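Local coordinates for protein titin (Homo sapiens, PDB 5JDD) that probably acts as a giant elastic spring of the muscle sarcomere, here represented by three immunoglobulin domains in tandem, and is also classed as a protein kinase, at residues V32-I43 with S68-V77. Numbering follows the deposited sequence.
Sequences VPVKWFHKSVEI and SDAGEYTAVV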
loop_
_atom_site.group_PDB
_atom_site.type_symbol
_atom_site.label_atom_id
_atom_site.label_comp_id
_atom_site.label_asym_id
_atom_site.label_seq_id
_atom_site.Cartn_x
_atom_site.Cartn_y
_atom_site.Cartn_z
ATOM N N VAL A 32 30.611 37.170 25.734
ATOM C CA VAL A 32 29.908 36.764 26.948
ATOM C C VAL A 32 29.825 35.242 26.964
ATOM O O VAL A 32 29.399 34.637 25.983
ATOM C CB VAL A 32 28.477 37.325 26.958
ATOM C CG1 VAL A 32 27.714 36.825 28.166
ATOM C CG2 VAL A 32 28.508 38.845 26.930
ATOM N N PRO A 33 30.246 34.602 28.067
ATOM C CA PRO A 33 30.157 33.137 28.076
ATOM C C PRO A 33 28.723 32.666 28.303
ATOM O O PRO A 33 27.958 33.331 29.009
ATOM C CB PRO A 33 31.061 32.733 29.243
ATOM C CG PRO A 33 31.053 33.930 30.160
ATOM C CD PRO A 33 30.909 35.140 29.268
ATOM N N VAL A 34 28.364 31.542 27.688
ATOM C CA VAL A 34 27.019 30.992 27.824
ATOM C C VAL A 34 27.076 29.523 28.188
ATOM O O VAL A 34 28.089 28.852 27.973
ATOM C CB VAL A 34 26.205 31.121 26.522
ATOM C CG1 VAL A 34 26.041 32.575 26.140
ATOM C CG2 VAL A 34 26.865 30.335 25.392
ATOM N N LYS A 35 25.996 29.034 28.784
ATOM C CA LYS A 35 25.815 27.608 29.021
ATOM C C LYS A 35 24.439 27.196 28.535
ATOM O O LYS A 35 23.503 27.993 28.567
ATOM C CB LYS A 35 25.934 27.281 30.511
ATOM C CG LYS A 35 27.347 27.381 31.060
ATOM C CD LYS A 35 27.376 27.056 32.547
ATOM C CE LYS A 35 28.799 27.054 33.074
ATOM N NZ LYS A 35 28.874 26.761 34.535
ATOM N N TRP A 36 24.314 25.949 28.093
ATOM C CA TRP A 36 23.016 25.393 27.729
ATOM C C TRP A 36 22.707 24.179 28.592
ATOM O O TRP A 36 23.615 23.402 28.927
ATOM C CB TRP A 36 23.003 24.970 26.263
ATOM C CG TRP A 36 23.127 26.092 25.292
ATOM C CD1 TRP A 36 24.283 26.648 24.827
ATOM C CD2 TRP A 36 22.054 26.800 24.657
ATOM N NE1 TRP A 36 23.995 27.649 23.929
ATOM C CE2 TRP A 36 22.635 27.762 23.808
ATOM C CE3 TRP A 36 20.657 26.699 24.716
ATOM C CZ2 TRP A 36 21.867 28.628 23.021
ATOM C CZ3 TRP A 36 19.893 27.554 23.930
ATOM C CH2 TRP A 36 20.504 28.511 23.096
ATOM N N PHE A 37 21.430 24.022 28.949
ATOM C CA PHE A 37 20.970 22.900 29.777
ATOM C C PHE A 37 19.776 22.166 29.177
ATOM O O PHE A 37 18.911 22.779 28.550
ATOM C CB PHE A 37 20.573 23.403 31.165
ATOM C CG PHE A 37 21.725 23.925 31.982
ATOM C CD1 PHE A 37 22.196 25.217 31.804
ATOM C CD2 PHE A 37 22.325 23.119 32.939
ATOM C CE1 PHE A 37 23.259 25.696 32.563
ATOM C CE2 PHE A 37 23.388 23.591 33.705
ATOM C CZ PHE A 37 23.853 24.875 33.513
ATOM N N HIS A 38 19.729 20.851 29.386
ATOM C CA HIS A 38 18.576 20.038 29.006
ATOM C C HIS A 38 18.450 18.975 30.083
ATOM O O HIS A 38 19.449 18.372 30.471
ATOM C CB HIS A 38 18.818 19.414 27.631
ATOM C CG HIS A 38 17.746 18.471 27.171
ATOM N ND1 HIS A 38 16.455 18.872 26.899
ATOM C CD2 HIS A 38 17.797 17.150 26.879
ATOM C CE1 HIS A 38 15.750 17.833 26.480
ATOM N NE2 HIS A 38 16.542 16.775 26.464
ATOM N N LYS A 39 17.231 18.767 30.576
ATOM C CA LYS A 39 16.988 17.842 31.689
ATOM C C LYS A 39 17.916 18.096 32.881
ATOM O O LYS A 39 18.436 17.152 33.490
ATOM C CB LYS A 39 17.081 16.387 31.220
ATOM C CG LYS A 39 15.999 16.006 30.219
ATOM C CD LYS A 39 16.118 14.550 29.795
ATOM C CE LYS A 39 15.261 14.264 28.570
ATOM N NZ LYS A 39 15.634 12.987 27.887
ATOM N N SER A 40 18.126 19.376 33.192
ATOM C CA SER A 40 18.921 19.820 34.344
ATOM C C SER A 40 20.412 19.467 34.297
ATOM O O SER A 40 21.106 19.549 35.311
ATOM C CB SER A 40 18.294 19.345 35.662
ATOM O OG SER A 40 17.065 20.005 35.904
ATOM N N VAL A 41 20.902 19.081 33.122
ATOM C CA VAL A 41 22.320 18.803 32.953
ATOM C C VAL A 41 22.897 19.719 31.881
ATOM O O VAL A 41 22.284 19.919 30.828
ATOM C CB VAL A 41 22.576 17.328 32.590
ATOM C CG1 VAL A 41 24.066 17.068 32.440
ATOM C CG2 VAL A 41 22.000 16.422 33.658
ATOM N N GLU A 42 24.068 20.282 32.157
ATOM C CA GLU A 42 24.752 21.141 31.197
ATOM C C GLU A 42 25.138 20.360 29.942
ATOM O O GLU A 42 25.703 19.268 30.019
ATOM C CB GLU A 42 25.998 21.746 31.833
ATOM C CG GLU A 42 26.792 22.659 30.908
ATOM C CD GLU A 42 27.990 23.281 31.601
ATOM O OE1 GLU A 42 27.921 23.481 32.835
ATOM O OE2 GLU A 42 29.001 23.549 30.917
ATOM N N ILE A 43 24.825 20.931 28.786
ATOM C CA ILE A 43 25.169 20.329 27.503
ATOM C C ILE A 43 26.644 20.555 27.162
ATOM O O ILE A 43 27.165 21.663 27.295
ATOM C CB ILE A 43 24.260 20.883 26.398
ATOM C CG1 ILE A 43 22.812 20.476 26.697
ATOM C CG2 ILE A 43 24.705 20.381 25.018
ATOM C CD1 ILE A 43 21.794 21.129 25.809
ATOM N N SER A 68 14.199 11.277 22.106
ATOM C CA SER A 68 14.760 11.556 23.430
ATOM C C SER A 68 15.306 12.983 23.568
ATOM O O SER A 68 15.528 13.469 24.684
ATOM C CB SER A 68 15.839 10.531 23.790
ATOM O OG SER A 68 16.939 10.609 22.904
ATOM N N ASP A 69 15.516 13.664 22.442
ATOM C CA ASP A 69 16.004 15.041 22.468
ATOM C C ASP A 69 14.880 16.045 22.696
ATOM O O ASP A 69 15.128 17.233 22.910
ATOM C CB ASP A 69 16.707 15.389 21.160
ATOM C CG ASP A 69 17.964 14.590 20.946
ATOM O OD1 ASP A 69 18.802 14.518 21.869
ATOM O OD2 ASP A 69 18.113 14.023 19.846
ATOM N N ALA A 70 13.638 15.569 22.649
ATOM C CA ALA A 70 12.511 16.459 22.869
ATOM C C ALA A 70 12.568 17.059 24.266
ATOM O O ALA A 70 13.126 16.468 25.196
ATOM C CB ALA A 70 11.204 15.721 22.660
ATOM N N GLY A 71 12.010 18.250 24.404
ATOM C CA GLY A 71 11.874 18.860 25.711
ATOM C C GLY A 71 12.430 20.264 25.773
ATOM O O GLY A 71 12.669 20.906 24.752
ATOM N N GLU A 72 12.642 20.748 26.989
ATOM C CA GLU A 72 12.986 22.146 27.202
ATOM C C GLU A 72 14.491 22.355 27.312
ATOM O O GLU A 72 15.187 21.630 28.033
ATOM C CB GLU A 72 12.291 22.657 28.462
ATOM C CG GLU A 72 12.339 24.165 28.661
ATOM C CD GLU A 72 11.326 24.623 29.694
ATOM O OE1 GLU A 72 11.456 24.218 30.874
ATOM O OE2 GLU A 72 10.392 25.368 29.321
ATOM N N TYR A 73 14.983 23.344 26.576
ATOM C CA TYR A 73 16.385 23.722 26.599
ATOM C C TYR A 73 16.499 25.107 27.206
ATOM O O TYR A 73 15.667 25.973 26.936
ATOM C CB TYR A 73 16.950 23.693 25.174
ATOM C CG TYR A 73 17.089 22.286 24.651
ATOM C CD1 TYR A 73 15.987 21.580 24.175
ATOM C CD2 TYR A 73 18.316 21.651 24.665
ATOM C CE1 TYR A 73 16.116 20.280 23.723
ATOM C CE2 TYR A 73 18.463 20.357 24.211
ATOM C CZ TYR A 73 17.356 19.672 23.738
ATOM O OH TYR A 73 17.489 18.374 23.293
ATOM N N THR A 74 17.517 25.311 28.042
ATOM C CA THR A 74 17.732 26.579 28.716
ATOM C C THR A 74 19.098 27.152 28.351
ATOM O O THR A 74 20.115 26.451 28.413
ATOM C CB THR A 74 17.664 26.410 30.245
ATOM O OG1 THR A 74 16.418 25.801 30.596
ATOM C CG2 THR A 74 17.795 27.756 30.959
ATOM N N ALA A 75 19.114 28.424 27.955
ATOM C CA ALA A 75 20.361 29.166 27.811
ATOM C C ALA A 75 20.565 30.010 29.059
ATOM O O ALA A 75 19.649 30.703 29.500
ATOM C CB ALA A 75 20.327 30.048 26.585
ATOM N N VAL A 76 21.764 29.942 29.625
ATOM C CA VAL A 76 22.112 30.727 30.800
ATOM C C VAL A 76 23.208 31.721 30.456
ATOM O O VAL A 76 24.264 31.334 29.952
ATOM C CB VAL A 76 22.591 29.845 31.960
ATOM C CG1 VAL A 76 22.926 30.699 33.174
ATOM C CG2 VAL A 76 21.533 28.819 32.319
ATOM N N VAL A 77 22.935 32.997 30.722
ATOM C CA VAL A 77 23.867 34.086 30.467
ATOM C C VAL A 77 23.979 34.889 31.758
ATOM O O VAL A 77 23.071 35.650 32.098
ATOM C CB VAL A 77 23.339 35.009 29.352
ATOM C CG1 VAL A 77 24.339 36.111 29.056
ATOM C CG2 VAL A 77 23.025 34.207 28.088
HETATM O O HOH W 1 16.041 23.125 30.330
HETATM O O HOH W 2 14.627 19.821 29.960
#
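Strands 35-38 and 71-77 run antiparallel, their axes 4.6 Å apart at closest approach, and Lys35 with Val76 and Phe37 with Thr74 form hydrogen-bonded pairs. Between these lies the non-hydrogen-bonded pair of Trp36 and Ala75, where the methyl CB of Ala75 sits 3.7 Å from the centroid of the Trp36 six-membered ring, a CH-pi contact over the face. On the other side of the sheet, Val76 CG2 meets Phe37 CE1 at 3.6 Å.

Past the last regular pair, side chains take over the cross-strand bonding. With CG anti to the backbone N (chi1 176°), the His38 ring lies over that of Tyr73 in an offset stack, centroids 4.1 Å apart and planes at 9°. His38 ND1 donates to Glu72 O at 3.2 Å, nearly in its own ring plane but from above the carbonyl plane. Tyr73 OH donates to a lone pair of Asp69 O at 2.7 Å, the tyrosine corner of immunoglobulin folds, pinning the hydroxyl end to the 3-10 segment 68-69; packing orients the ring, with His38 over one face and Ile43 CD1 at the edge, 3.7 Å from Tyr73 CD2. The extended Lys39 reaches Ser68 O with NZ, and a water bridges Lys39 N to Glu72 O.

This is the C-F strand pairing of an I-set immunoglobulin domain: Trp36 packs on Phe23, Val25, Leu51 and Leu60 of the facing sheet, Tyr73 meets Phe23 and Leu60, and strand 80-89 flanks strand 71-77 on its other edge.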